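Local structure of Non-reducing end alpha-L-arabinofuranosidase BoGH43B (Bacteroides ovatus, 5JOZ) at residues H55-P60 with G101-T106; D25-T30 with G85-I90; V105-K108 with P113-D116; E61-M66 with G73-P78; T79-D84 with H238-Q243. The protein hydrolyses terminal non-reducing alpha-L-arabinofuranoside residues from xyloglucan branches, converting 'S' units to 'X' units during xyloglucan degradation. All blocks are in the same frame, centred on the assembly; numbering follows the deposited sequence.

Overall arrangement
All five contacts lie in the family 43 catalytic domain, a five-bladed beta-propeller of four-stranded antiparallel sheets, and gather round the second blade (strands 74-83, 86-94, 102-107 and 118-119). Contacts 1 and 2 join it to the first blade by a loop and by a strand, centres 12 Å apart. Contact 3 shares Val-105 and Thr-106 with contact 1, at the blade's outer end. Contact 4, both of whose segments fall between those of contact 1, reaches toward the C-terminal domain. Contact 5, its centre about 20 Å from that of contact 4, joins the innermost strands of blades two and five, 154 residues apart. Contacts 1, 2 and 5 bind blades together, the last near the probable catalytic base Asp-16.

Contact 1 (H55-P60 with G101-T106); sequences HALSRP and GVFYVT
Phe-103 is the first residue of 101-106 to reach the loop 55-60, and it meets Leu-57 coming from the opposite direction. Both methyls of the leucine rest against one end of the ring: CD1 is 3.6 Å from Phe-103 CZ, and CD2 lies 3.6 Å from Phe-103 CE2. The ring gets there because its CG stands between the backbone N and the carbonyl carbon (chi1 68°), and Gln-75 packs against both Phe-103 and Leu-57. Tyr-104 turns to the other side of the strand, where it touches Ile-90 and Met-136 and its hydroxyl bonds to the carbonyl of Pro-154. With Val-105 the chain comes back to the loop. Its CG2 sits 3.9 Å from Leu-57 CD2 and 4.2 Å from Ala-56 CB, so one valine methyl serves two loop residues, while CG1 adds a looser touch, 4.1 Å from Leu-57 CD2. No hydrogen bond crosses here; the loop has its own, Ser-58 OG giving to His-55 O at 2.9 Å from above the carbonyl plane. What results is a buried aliphatic-aromatic seam between adjacent blades of a beta-propeller, where the chain leaving the outermost strand of the first blade packs on the third strand of the second.

Contact 2 (D25-T30 with G85-I90); sequences DFYLVT and GTFYVI
Asp-25 OD1, two residues before the Tyr-27 that meets Phe-87, is gripped by two groups: Lys-45 NZ in a salt bridge and His-43 NE2 in a hydrogen bond. The same His-43 stacks its ring on Tyr-27. Between the two strands the contact is purely apolar. Phe-87 turns its edge to the face of Tyr-27 in a T-shaped pair, centroids 5.3 Å apart and planes at 85°. The closest atoms are Phe-87 CE2 and Tyr-27 CD2 at 3.7 Å; Phe-87 CZ follows at 3.9 Å from Tyr-27 CE2. With CG anti to the carbonyl carbon in both residues (chi1 -60° in Tyr-27, -66° in Phe-87), the side chains reach out from their strands to cross at about a right angle. Such packing of one blade's sheet against the next is the standard interface of a beta-propeller: 25-29 is the second strand of the first blade, 86-94 the second strand of the next, and the nearest CA atoms, those of Tyr-27 and Phe-87, are still 9.8 Å apart. Further along, Val-29 CG1 and Val-89 CG2 approach more loosely, at 4.5 Å. Leu-80 of strand 74-83 touches Tyr-27, Val-29 and Val-89 alike. Pro-110 packs on Tyr-27, Tyr-82 brings its own ring against Phe-87, and Trp-114 lies against Val-89.

Contact 3 (V105-K108 with P113-D116); sequences VTAK and PWSD
The turn that leads from the third strand of the second propeller blade to its short fourth strand is pinned by Thr-106 and Ser-115. Two bonds link them: Thr-106 N donates to Ser-115 OG at 3.0 Å (159° at the hydrogen), and Ser-115 N returns one to Thr-106 O at 3.0 Å, in the carbonyl plane. The serine hydroxyl thus stands in for a backbone acceptor. Its OG, set between its own N and carbonyl carbon (chi1 72°), also donates a hydrogen bond to Asp-116 O at 2.9 Å. Beside this, Ala-107 CB lies over the Trp-114 face, 3.7 Å from the centroid of the six-membered ring, a CH-pi contact. The indole is also met by Val-105, whose CG2 is 3.7 Å from Trp-114 CE3 and whose carbonyl O lies at the ring edge; NE1 is tied to Pro-110 O. A water bridges the two segments, accepting from Lys-108 N at 2.9 Å and donating to Pro-113 O, just after the cis peptide bond that precedes Pro-113. Asp-116 OD1 forms a salt bridge with Arg-59 NH2. The two segments run in nearly opposite directions (153°), closing the connection to the outermost strand of the propeller blade.

Contact 4 (E61-M66 with G73-P78); sequences ENNPLM and GGQYAP
Asn-62, Asn-63 and Leu-65 run past Gly-74 and Gln-75 where the chain passes from the first to the second blade of the beta-propeller, the loop lying over the start of the innermost strand, 74-83. The amide of Asn-62 is taken up by other partners, ND2 bonding to the carbonyl of Ser-115 and OD1 taking the backbone N-H of Arg-59. Asn-63 does more. Its CG is swung away from the backbone N (chi1 -155°), which sends the amide toward Gln-75 from the opposite direction, the two amide planes 56° apart. Asn-63 OD1 lies 3.4 Å from Gln-75 CG, and ND2 of the same asparagine is 3.9 Å from that carbon. The glutamine chain bends at chi2 (-58°), with CG and CD both lying against Asn-63 OD1. Its side chain is about 9 Å from that of Asp-16, the probable catalytic base, and it also packs on Leu-57 and Asn-93. Pro-64 hands its carbonyl to Asn-93 ND2. On each side of it, Asn-63 O and Leu-65 N are both bound by the amide of Asn-328, from the C-terminal concanavalin-like region, so the loop also ties the two domains together. Last comes Leu-65, whose CD2 rests 3.6 Å from Gly-74 CA.

Contact 5 (T79-D84 with H238-Q243); sequences TLRYHD and HADLVQ
Arg-81 takes Asp-240 end-on, with NH1 and NH2 each meeting one carboxylate oxygen in a buried salt bridge. The straighter arm is NH1 to OD2, 2.8 Å and 168° at the hydrogen, in the guanidinium plane and on the syn lone pair of the oxygen. NH2 of Arg-81 reaches Asp-240 OD1 at 3.1 Å, also from the syn side but out of the carboxylate plane; the two groups are twisted 43° against each other. A second, weak bond runs from NH2 to OD2. The arginine is fixed in turn: NH1 also gives to Leu-80 O at 3.0 Å, Thr-79 CG2 lies 3.6 Å above one face of the guanidinium, and NE is held by Glu-130 and the carbonyl of Ile-129. With Glu-130 and Asp-240 both on it, the guanidinium very probably keeps its positive charge. On the aspartate, OD1 accepts from Tyr-181 OH, while OD2 has Ser-18 OG and the backbone N of Ile-19, polar partners that would favour the ionised form. The Asp-240 side chain lies about 9 Å from that of Asp-16, the probable proton acceptor. The network thus draws on strands 18-22, 74-83, 128-132, 176-183 and 234-243, the first strand of each of the five blades, laced together around the propeller axis.

Contact 1 (H55-P60 with G101-T106)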
# COMPACT_ATOMS: atom_id res chain seq x y z
N HIS A 55 -7.37 2.44 -9.48
CA HIS A 55 -6.10 3.00 -9.04
C HIS A 55 -5.93 4.35 -9.71
O HIS A 55 -6.32 4.52 -10.87
CB HIS A 55 -4.95 2.05 -9.41
CG HIS A 55 -5.07 0.69 -8.79
ND1 HIS A 55 -5.96 -0.25 -9.26
CD2 HIS A 55 -4.43 0.12 -7.74
CE1 HIS A 55 -5.87 -1.34 -8.51
NE2 HIS A 55 -4.94 -1.14 -7.59
N ALA A 56 -5.38 5.32 -8.99
CA ALA A 56 -5.16 6.65 -9.57
C ALA A 56 -4.16 6.56 -10.71
O ALA A 56 -4.30 7.27 -11.70
CB ALA A 56 -4.67 7.62 -8.52
N LEU A 57 -3.17 5.68 -10.57
CA LEU A 57 -2.09 5.54 -11.54
C LEU A 57 -2.11 4.14 -12.18
O LEU A 57 -1.26 3.27 -11.89
CB LEU A 57 -0.76 5.89 -10.86
CG LEU A 57 -0.71 7.13 -9.93
CD1 LEU A 57 0.69 7.26 -9.36
CD2 LEU A 57 -1.12 8.43 -10.63
N SER A 58 -3.08 3.95 -13.07
CA SER A 58 -3.32 2.69 -13.79
C SER A 58 -2.59 2.56 -15.15
O SER A 58 -2.79 1.55 -15.85
CB SER A 58 -4.83 2.50 -14.04
OG SER A 58 -5.58 2.52 -12.83
N ARG A 59 -1.77 3.55 -15.53
CA ARG A 59 -1.07 3.52 -16.82
C ARG A 59 0.41 3.87 -16.63
O ARG A 59 0.76 4.56 -15.68
CB ARG A 59 -1.74 4.49 -17.81
CG ARG A 59 -3.19 4.12 -18.14
CD ARG A 59 -3.79 4.97 -19.26
NE ARG A 59 -3.56 6.42 -19.09
CZ ARG A 59 -4.22 7.22 -18.26
NH1 ARG A 59 -5.18 6.76 -17.45
NH2 ARG A 59 -3.92 8.52 -18.22
N PRO A 60 1.28 3.40 -17.54
CA PRO A 60 2.71 3.74 -17.41
C PRO A 60 3.07 5.24 -17.54
O PRO A 60 4.08 5.68 -16.99
CB PRO A 60 3.38 2.91 -18.52
CG PRO A 60 2.29 2.55 -19.48
CD PRO A 60 1.01 2.52 -18.70
N GLY A 101 8.96 14.50 -9.94
CA GLY A 101 8.70 14.67 -8.51
C GLY A 101 7.22 14.75 -8.20
O GLY A 101 6.49 13.77 -8.40
N VAL A 102 6.76 15.90 -7.72
CA VAL A 102 5.38 16.06 -7.30
C VAL A 102 4.48 16.19 -8.51
O VAL A 102 4.79 16.94 -9.42
CB VAL A 102 5.23 17.25 -6.34
CG1 VAL A 102 3.76 17.53 -6.01
CG2 VAL A 102 6.01 16.97 -5.05
N PHE A 103 3.37 15.46 -8.50
CA PHE A 103 2.39 15.49 -9.60
C PHE A 103 0.98 15.40 -9.03
O PHE A 103 0.80 14.95 -7.91
CB PHE A 103 2.59 14.29 -10.54
CG PHE A 103 2.25 12.98 -9.89
CD1 PHE A 103 3.19 12.34 -9.11
CD2 PHE A 103 0.97 12.44 -9.98
CE1 PHE A 103 2.88 11.17 -8.44
CE2 PHE A 103 0.65 11.26 -9.32
CZ PHE A 103 1.61 10.63 -8.55
N TYR A 104 -0.02 15.76 -9.82
CA TYR A 104 -1.37 15.32 -9.56
C TYR A 104 -2.06 14.81 -10.81
O TYR A 104 -1.64 15.10 -11.92
CB TYR A 104 -2.23 16.38 -8.83
CG TYR A 104 -2.57 17.65 -9.59
CD1 TYR A 104 -1.70 18.74 -9.59
CD2 TYR A 104 -3.79 17.79 -10.26
CE1 TYR A 104 -2.01 19.92 -10.26
CE2 TYR A 104 -4.11 18.96 -10.95
CZ TYR A 104 -3.22 20.02 -10.94
OH TYR A 104 -3.51 21.20 -11.61
N VAL A 105 -3.13 14.04 -10.60
CA VAL A 105 -4.00 13.52 -11.66
C VAL A 105 -5.45 13.76 -11.25
O VAL A 105 -5.75 13.86 -10.07
CB VAL A 105 -3.78 12.01 -11.91
CG1 VAL A 105 -2.43 11.76 -12.56
CG2 VAL A 105 -3.89 11.19 -10.63
N THR A 106 -6.33 13.82 -12.25
CA THR A 106 -7.74 14.17 -12.04
C THR A 106 -8.70 13.18 -12.69
O THR A 106 -8.33 12.45 -13.59
CB THR A 106 -8.08 15.59 -12.61
OG1 THR A 106 -8.04 15.59 -14.04
CG2 THR A 106 -7.12 16.64 -12.06

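Contact 2 (D25-T30 with G85-I90)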
# COMPACT_ATOMS: atom_id res chain seq x y z
N ASP A 25 -20.80 9.21 -0.36
CA ASP A 25 -19.68 8.35 -0.73
C ASP A 25 -18.35 8.82 -0.15
O ASP A 25 -18.07 10.02 -0.12
CB ASP A 25 -19.62 8.24 -2.24
CG ASP A 25 -20.86 7.58 -2.79
OD1 ASP A 25 -21.05 6.37 -2.52
OD2 ASP A 25 -21.66 8.26 -3.46
N PHE A 26 -17.55 7.85 0.32
CA PHE A 26 -16.20 8.09 0.83
C PHE A 26 -15.20 7.40 -0.07
O PHE A 26 -15.42 6.29 -0.49
CB PHE A 26 -16.03 7.56 2.25
CG PHE A 26 -16.91 8.24 3.25
CD1 PHE A 26 -18.21 7.80 3.45
CD2 PHE A 26 -16.45 9.32 3.99
CE1 PHE A 26 -19.04 8.42 4.37
CE2 PHE A 26 -17.27 9.95 4.91
CZ PHE A 26 -18.57 9.49 5.10
N TYR A 27 -14.09 8.08 -0.33
CA TYR A 27 -13.02 7.56 -1.17
C TYR A 27 -11.69 7.72 -0.44
O TYR A 27 -11.49 8.69 0.30
CB TYR A 27 -13.01 8.30 -2.50
CG TYR A 27 -14.30 8.12 -3.24
CD1 TYR A 27 -14.58 6.93 -3.90
CD2 TYR A 27 -15.26 9.12 -3.26
CE1 TYR A 27 -15.78 6.75 -4.57
CE2 TYR A 27 -16.46 8.95 -3.93
CZ TYR A 27 -16.72 7.76 -4.58
OH TYR A 27 -17.90 7.56 -5.24
N LEU A 28 -10.80 6.78 -0.66
CA LEU A 28 -9.54 6.72 0.07
C LEU A 28 -8.43 6.14 -0.78
O LEU A 28 -8.64 5.19 -1.52
CB LEU A 28 -9.74 5.90 1.34
CG LEU A 28 -8.63 5.83 2.38
CD1 LEU A 28 -9.27 5.57 3.75
CD2 LEU A 28 -7.62 4.74 2.06
N VAL A 29 -7.24 6.72 -0.63
CA VAL A 29 -6.05 6.26 -1.32
C VAL A 29 -4.94 5.97 -0.35
O VAL A 29 -4.87 6.59 0.69
CB VAL A 29 -5.49 7.28 -2.34
CG1 VAL A 29 -6.32 7.27 -3.61
CG2 VAL A 29 -5.40 8.69 -1.74
N THR A 30 -4.05 5.06 -0.74
CA THR A 30 -2.89 4.70 0.03
C THR A 30 -1.68 4.64 -0.89
O THR A 30 -1.83 4.42 -2.08
CB THR A 30 -3.10 3.32 0.71
OG1 THR A 30 -3.49 2.34 -0.26
CG2 THR A 30 -4.18 3.42 1.76
N GLY A 85 -17.21 18.56 -9.25
CA GLY A 85 -17.32 17.44 -10.19
C GLY A 85 -16.03 16.75 -10.59
O GLY A 85 -16.06 15.89 -11.46
N THR A 86 -14.91 17.10 -9.94
CA THR A 86 -13.59 16.60 -10.31
C THR A 86 -12.80 16.13 -9.06
O THR A 86 -12.68 16.87 -8.08
CB THR A 86 -12.79 17.70 -11.06
OG1 THR A 86 -13.48 18.05 -12.27
CG2 THR A 86 -11.37 17.24 -11.40
N PHE A 87 -12.26 14.90 -9.11
CA PHE A 87 -11.40 14.35 -8.07
C PHE A 87 -9.96 14.68 -8.40
O PHE A 87 -9.60 14.68 -9.56
CB PHE A 87 -11.52 12.83 -7.99
CG PHE A 87 -12.86 12.37 -7.55
CD1 PHE A 87 -13.91 12.27 -8.46
CD2 PHE A 87 -13.09 12.03 -6.22
CE1 PHE A 87 -15.17 11.85 -8.04
CE2 PHE A 87 -14.34 11.60 -5.81
CZ PHE A 87 -15.38 11.52 -6.71
N TYR A 88 -9.15 14.94 -7.37
CA TYR A 88 -7.74 15.28 -7.52
C TYR A 88 -6.92 14.39 -6.60
O TYR A 88 -7.28 14.22 -5.44
CB TYR A 88 -7.49 16.74 -7.12
CG TYR A 88 -8.11 17.78 -8.03
CD1 TYR A 88 -9.46 18.09 -7.93
CD2 TYR A 88 -7.35 18.45 -8.98
CE1 TYR A 88 -10.04 19.04 -8.76
CE2 TYR A 88 -7.92 19.40 -9.81
CZ TYR A 88 -9.27 19.69 -9.70
OH TYR A 88 -9.85 20.62 -10.52
N VAL A 89 -5.84 13.81 -7.14
CA VAL A 89 -4.90 13.06 -6.34
C VAL A 89 -3.50 13.57 -6.59
O VAL A 89 -2.98 13.43 -7.69
CB VAL A 89 -4.97 11.55 -6.62
CG1 VAL A 89 -3.87 10.82 -5.87
CG2 VAL A 89 -6.32 11.00 -6.19
N ILE A 90 -2.88 14.11 -5.55
CA ILE A 90 -1.53 14.66 -5.61
C ILE A 90 -0.61 13.71 -4.83
O ILE A 90 -1.01 13.18 -3.80
CB ILE A 90 -1.48 16.12 -5.06
CG1 ILE A 90 -0.22 16.85 -5.53
CG2 ILE A 90 -1.54 16.18 -3.54
CD1 ILE A 90 -0.20 18.33 -5.20

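Contact 3 (V105-K108 with P113-D116)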
# COMPACT_ATOMS: atom_id res chain seq x y z
N VAL A 105 -3.13 14.04 -10.60
CA VAL A 105 -4.00 13.52 -11.66
C VAL A 105 -5.45 13.76 -11.25
O VAL A 105 -5.75 13.86 -10.07
CB VAL A 105 -3.78 12.01 -11.91
CG1 VAL A 105 -2.43 11.76 -12.56
CG2 VAL A 105 -3.89 11.19 -10.63
N THR A 106 -6.33 13.82 -12.25
CA THR A 106 -7.74 14.17 -12.04
C THR A 106 -8.70 13.18 -12.69
O THR A 106 -8.33 12.45 -13.59
CB THR A 106 -8.08 15.59 -12.61
OG1 THR A 106 -8.04 15.59 -14.04
CG2 THR A 106 -7.12 16.64 -12.06
N ALA A 107 -9.95 13.18 -12.22
CA ALA A 107 -10.98 12.30 -12.78
C ALA A 107 -12.39 12.80 -12.48
O ALA A 107 -12.62 13.48 -11.48
CB ALA A 107 -10.80 10.89 -12.23
N LYS A 108 -13.33 12.45 -13.35
CA LYS A 108 -14.76 12.65 -13.09
C LYS A 108 -15.28 11.45 -12.30
O LYS A 108 -16.07 11.62 -11.38
CB LYS A 108 -15.53 12.82 -14.41
N PRO A 113 -11.48 6.70 -15.91
CA PRO A 113 -10.04 6.90 -16.09
C PRO A 113 -9.49 8.18 -15.44
O PRO A 113 -10.20 9.19 -15.37
CB PRO A 113 -9.91 7.02 -17.61
CG PRO A 113 -11.19 7.68 -18.02
CD PRO A 113 -12.22 7.02 -17.15
N TRP A 114 -8.24 8.13 -14.99
CA TRP A 114 -7.55 9.32 -14.49
C TRP A 114 -6.69 9.92 -15.59
O TRP A 114 -6.24 9.21 -16.48
CB TRP A 114 -6.68 8.97 -13.28
CG TRP A 114 -7.49 8.58 -12.06
CD1 TRP A 114 -8.06 7.37 -11.81
CD2 TRP A 114 -7.80 9.41 -10.94
NE1 TRP A 114 -8.71 7.39 -10.60
CE2 TRP A 114 -8.57 8.63 -10.04
CE3 TRP A 114 -7.52 10.74 -10.60
CZ2 TRP A 114 -9.06 9.13 -8.83
CZ3 TRP A 114 -7.99 11.24 -9.40
CH2 TRP A 114 -8.75 10.43 -8.52
N SER A 115 -6.43 11.22 -15.49
CA SER A 115 -5.56 11.93 -16.43
C SER A 115 -4.08 11.54 -16.33
O SER A 115 -3.65 10.83 -15.39
CB SER A 115 -5.68 13.44 -16.19
OG SER A 115 -5.03 13.83 -14.98
N ASP A 116 -3.31 12.04 -17.30
CA ASP A 116 -1.84 12.01 -17.24
C ASP A 116 -1.41 12.99 -16.15
O ASP A 116 -2.22 13.80 -15.70
CB ASP A 116 -1.25 12.38 -18.61
CG ASP A 116 -1.51 11.31 -19.68
OD1 ASP A 116 -1.93 10.18 -19.35
OD2 ASP A 116 -1.28 11.61 -20.87
O HOH W 1 -13.01 10.12 -15.02

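Contact 4 (E61-M66 with G73-P78)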
# COMPACT_ATOMS: atom_id res chain seq x y z
N GLU A 61 2.27 6.02 -18.26
CA GLU A 61 2.57 7.46 -18.41
C GLU A 61 2.29 8.28 -17.14
O GLU A 61 2.95 9.28 -16.91
CB GLU A 61 1.91 8.08 -19.65
CG GLU A 61 0.39 8.02 -19.72
CD GLU A 61 -0.15 6.97 -20.68
OE1 GLU A 61 0.40 5.84 -20.74
OE2 GLU A 61 -1.16 7.28 -21.36
N ASN A 62 1.33 7.83 -16.31
CA ASN A 62 1.10 8.45 -14.98
C ASN A 62 1.72 7.72 -13.77
O ASN A 62 1.59 8.20 -12.65
CB ASN A 62 -0.39 8.82 -14.74
CG ASN A 62 -1.33 7.63 -14.74
OD1 ASN A 62 -0.93 6.48 -14.55
ND2 ASN A 62 -2.62 7.90 -14.95
N ASN A 63 2.40 6.58 -13.99
CA ASN A 63 3.27 5.99 -12.96
C ASN A 63 4.59 5.51 -13.59
O ASN A 63 4.79 4.31 -13.78
CB ASN A 63 2.56 4.84 -12.18
CG ASN A 63 3.13 4.61 -10.76
OD1 ASN A 63 4.06 5.28 -10.31
ND2 ASN A 63 2.55 3.64 -10.06
N PRO A 64 5.48 6.45 -13.94
CA PRO A 64 6.83 6.07 -14.39
C PRO A 64 7.66 5.51 -13.24
O PRO A 64 7.97 6.24 -12.29
CB PRO A 64 7.43 7.39 -14.91
CG PRO A 64 6.65 8.47 -14.24
CD PRO A 64 5.27 7.91 -13.99
N LEU A 65 8.01 4.23 -13.31
CA LEU A 65 8.65 3.53 -12.19
C LEU A 65 10.00 2.87 -12.46
O LEU A 65 10.66 2.45 -11.51
CB LEU A 65 7.69 2.47 -11.63
CG LEU A 65 6.50 3.01 -10.83
CD1 LEU A 65 5.53 1.88 -10.52
CD2 LEU A 65 6.96 3.66 -9.53
N MET A 66 10.42 2.80 -13.72
CA MET A 66 11.62 2.03 -14.08
C MET A 66 12.87 2.63 -13.44
O MET A 66 13.03 3.86 -13.38
CB MET A 66 11.79 1.93 -15.60
CG MET A 66 10.68 1.15 -16.32
SD MET A 66 10.39 -0.57 -15.79
CE MET A 66 10.08 -1.34 -17.38
N GLY A 73 11.61 3.66 -3.35
CA GLY A 73 11.32 4.39 -4.58
C GLY A 73 9.84 4.32 -4.95
O GLY A 73 9.06 3.57 -4.33
N GLY A 74 9.47 5.11 -5.95
CA GLY A 74 8.11 5.16 -6.48
C GLY A 74 7.15 6.08 -5.75
O GLY A 74 7.54 7.16 -5.31
N GLN A 75 5.89 5.66 -5.62
CA GLN A 75 4.83 6.51 -5.08
C GLN A 75 4.80 6.59 -3.55
O GLN A 75 4.64 5.58 -2.88
CB GLN A 75 3.48 6.05 -5.61
CG GLN A 75 3.34 6.14 -7.11
CD GLN A 75 3.55 7.56 -7.65
OE1 GLN A 75 3.40 8.53 -6.93
NE2 GLN A 75 3.90 7.67 -8.94
N TYR A 76 4.97 7.81 -3.03
CA TYR A 76 4.96 8.13 -1.60
C TYR A 76 3.56 8.64 -1.25
O TYR A 76 2.63 8.46 -2.04
CB TYR A 76 6.05 9.16 -1.27
CG TYR A 76 7.40 8.59 -0.97
CD1 TYR A 76 8.02 7.74 -1.88
CD2 TYR A 76 8.07 8.90 0.22
CE1 TYR A 76 9.28 7.21 -1.63
CE2 TYR A 76 9.34 8.37 0.49
CZ TYR A 76 9.94 7.52 -0.45
OH TYR A 76 11.18 6.97 -0.24
N ALA A 77 3.37 9.23 -0.07
CA ALA A 77 2.04 9.63 0.41
C ALA A 77 1.25 10.47 -0.59
O ALA A 77 1.71 11.52 -1.00
CB ALA A 77 2.16 10.40 1.71
N PRO A 78 0.06 9.99 -0.99
CA PRO A 78 -0.85 10.75 -1.82
C PRO A 78 -1.86 11.51 -0.98
O PRO A 78 -2.17 11.10 0.15
CB PRO A 78 -1.58 9.67 -2.58
CG PRO A 78 -1.75 8.59 -1.55
CD PRO A 78 -0.53 8.67 -0.67

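Contact 5 (T79-D84 with H238-Q243)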
# COMPACT_ATOMS: atom_id res chain seq x y z
N THR A 79 -2.39 12.60 -1.52
CA THR A 79 -3.55 13.26 -0.93
C THR A 79 -4.68 13.24 -1.97
O THR A 79 -4.43 13.47 -3.15
CB THR A 79 -3.18 14.68 -0.44
OG1 THR A 79 -2.19 14.57 0.59
CG2 THR A 79 -4.38 15.42 0.09
N LEU A 80 -5.91 12.93 -1.53
CA LEU A 80 -7.10 12.81 -2.39
C LEU A 80 -8.13 13.88 -2.01
O LEU A 80 -8.53 13.97 -0.85
CB LEU A 80 -7.74 11.43 -2.22
CG LEU A 80 -9.18 11.14 -2.70
CD1 LEU A 80 -9.33 11.29 -4.20
CD2 LEU A 80 -9.59 9.73 -2.31
N ARG A 81 -8.56 14.68 -2.98
CA ARG A 81 -9.59 15.69 -2.73
C ARG A 81 -10.58 15.76 -3.88
O ARG A 81 -10.35 15.17 -4.94
CB ARG A 81 -8.95 17.06 -2.50
CG ARG A 81 -7.95 17.14 -1.34
CD ARG A 81 -8.64 17.03 0.01
NE ARG A 81 -7.69 17.09 1.14
CZ ARG A 81 -7.39 16.09 1.99
NH1 ARG A 81 -7.93 14.89 1.89
NH2 ARG A 81 -6.53 16.32 2.97
N TYR A 82 -11.68 16.46 -3.64
CA TYR A 82 -12.78 16.60 -4.60
C TYR A 82 -13.28 18.04 -4.63
O TYR A 82 -13.55 18.62 -3.58
CB TYR A 82 -13.92 15.67 -4.21
CG TYR A 82 -15.15 15.79 -5.08
CD1 TYR A 82 -15.25 15.07 -6.28
CD2 TYR A 82 -16.22 16.62 -4.72
CE1 TYR A 82 -16.38 15.17 -7.08
CE2 TYR A 82 -17.35 16.72 -5.51
CZ TYR A 82 -17.43 15.99 -6.69
OH TYR A 82 -18.55 16.09 -7.49
N HIS A 83 -13.43 18.60 -5.84
CA HIS A 83 -13.97 19.94 -6.04
C HIS A 83 -14.68 20.10 -7.39
O HIS A 83 -14.09 19.83 -8.44
CB HIS A 83 -12.86 20.99 -5.93
CG HIS A 83 -13.34 22.41 -6.01
ND1 HIS A 83 -14.21 22.95 -5.09
CD2 HIS A 83 -13.07 23.39 -6.90
CE1 HIS A 83 -14.46 24.21 -5.42
NE2 HIS A 83 -13.78 24.50 -6.51
N ASP A 84 -15.94 20.52 -7.34
CA ASP A 84 -16.76 20.82 -8.53
C ASP A 84 -16.69 19.74 -9.60
O ASP A 84 -16.16 19.95 -10.70
CB ASP A 84 -16.38 22.20 -9.10
CG ASP A 84 -17.10 23.34 -8.41
OD1 ASP A 84 -17.24 23.31 -7.16
OD2 ASP A 84 -17.53 24.27 -9.12
N HIS A 238 0.23 10.00 10.63
CA HIS A 238 -0.13 10.36 9.24
C HIS A 238 -1.64 10.28 8.99
O HIS A 238 -2.12 9.54 8.12
CB HIS A 238 0.65 9.52 8.22
CG HIS A 238 0.82 10.21 6.89
ND1 HIS A 238 2.06 10.50 6.36
CD2 HIS A 238 -0.09 10.70 6.01
CE1 HIS A 238 1.91 11.12 5.20
NE2 HIS A 238 0.61 11.25 4.97
N ALA A 239 -2.38 11.05 9.78
CA ALA A 239 -3.83 11.10 9.70
C ALA A 239 -4.35 12.09 8.65
O ALA A 239 -3.63 12.98 8.20
CB ALA A 239 -4.40 11.44 11.06
N ASP A 240 -5.62 11.89 8.27
CA ASP A 240 -6.40 12.80 7.45
C ASP A 240 -7.82 12.85 8.02
O ASP A 240 -8.38 11.82 8.36
CB ASP A 240 -6.41 12.33 5.98
CG ASP A 240 -6.86 13.43 5.00
OD1 ASP A 240 -7.10 14.58 5.42
OD2 ASP A 240 -6.97 13.14 3.79
N LEU A 241 -8.38 14.05 8.14
CA LEU A 241 -9.71 14.23 8.74
C LEU A 241 -10.82 14.13 7.69
O LEU A 241 -10.59 14.35 6.52
CB LEU A 241 -9.80 15.57 9.48
CG LEU A 241 -8.82 15.84 10.63
CD1 LEU A 241 -9.16 17.15 11.31
CD2 LEU A 241 -8.79 14.73 11.67
N VAL A 242 -12.02 13.78 8.13
CA VAL A 242 -13.23 13.82 7.29
C VAL A 242 -14.42 14.15 8.17
O VAL A 242 -14.52 13.66 9.30
CB VAL A 242 -13.49 12.47 6.57
CG1 VAL A 242 -13.56 11.29 7.55
CG2 VAL A 242 -14.76 12.53 5.74
N GLN A 243 -15.32 14.98 7.66
CA GLN A 243 -16.51 15.35 8.42
C GLN A 243 -17.75 14.72 7.76
O GLN A 243 -17.88 14.75 6.54
CB GLN A 243 -16.66 16.87 8.50
CG GLN A 243 -17.71 17.30 9.53
CD GLN A 243 -18.02 18.80 9.52
OE1 GLN A 243 -17.92 19.47 8.51
NE2 GLN A 243 -18.44 19.31 10.68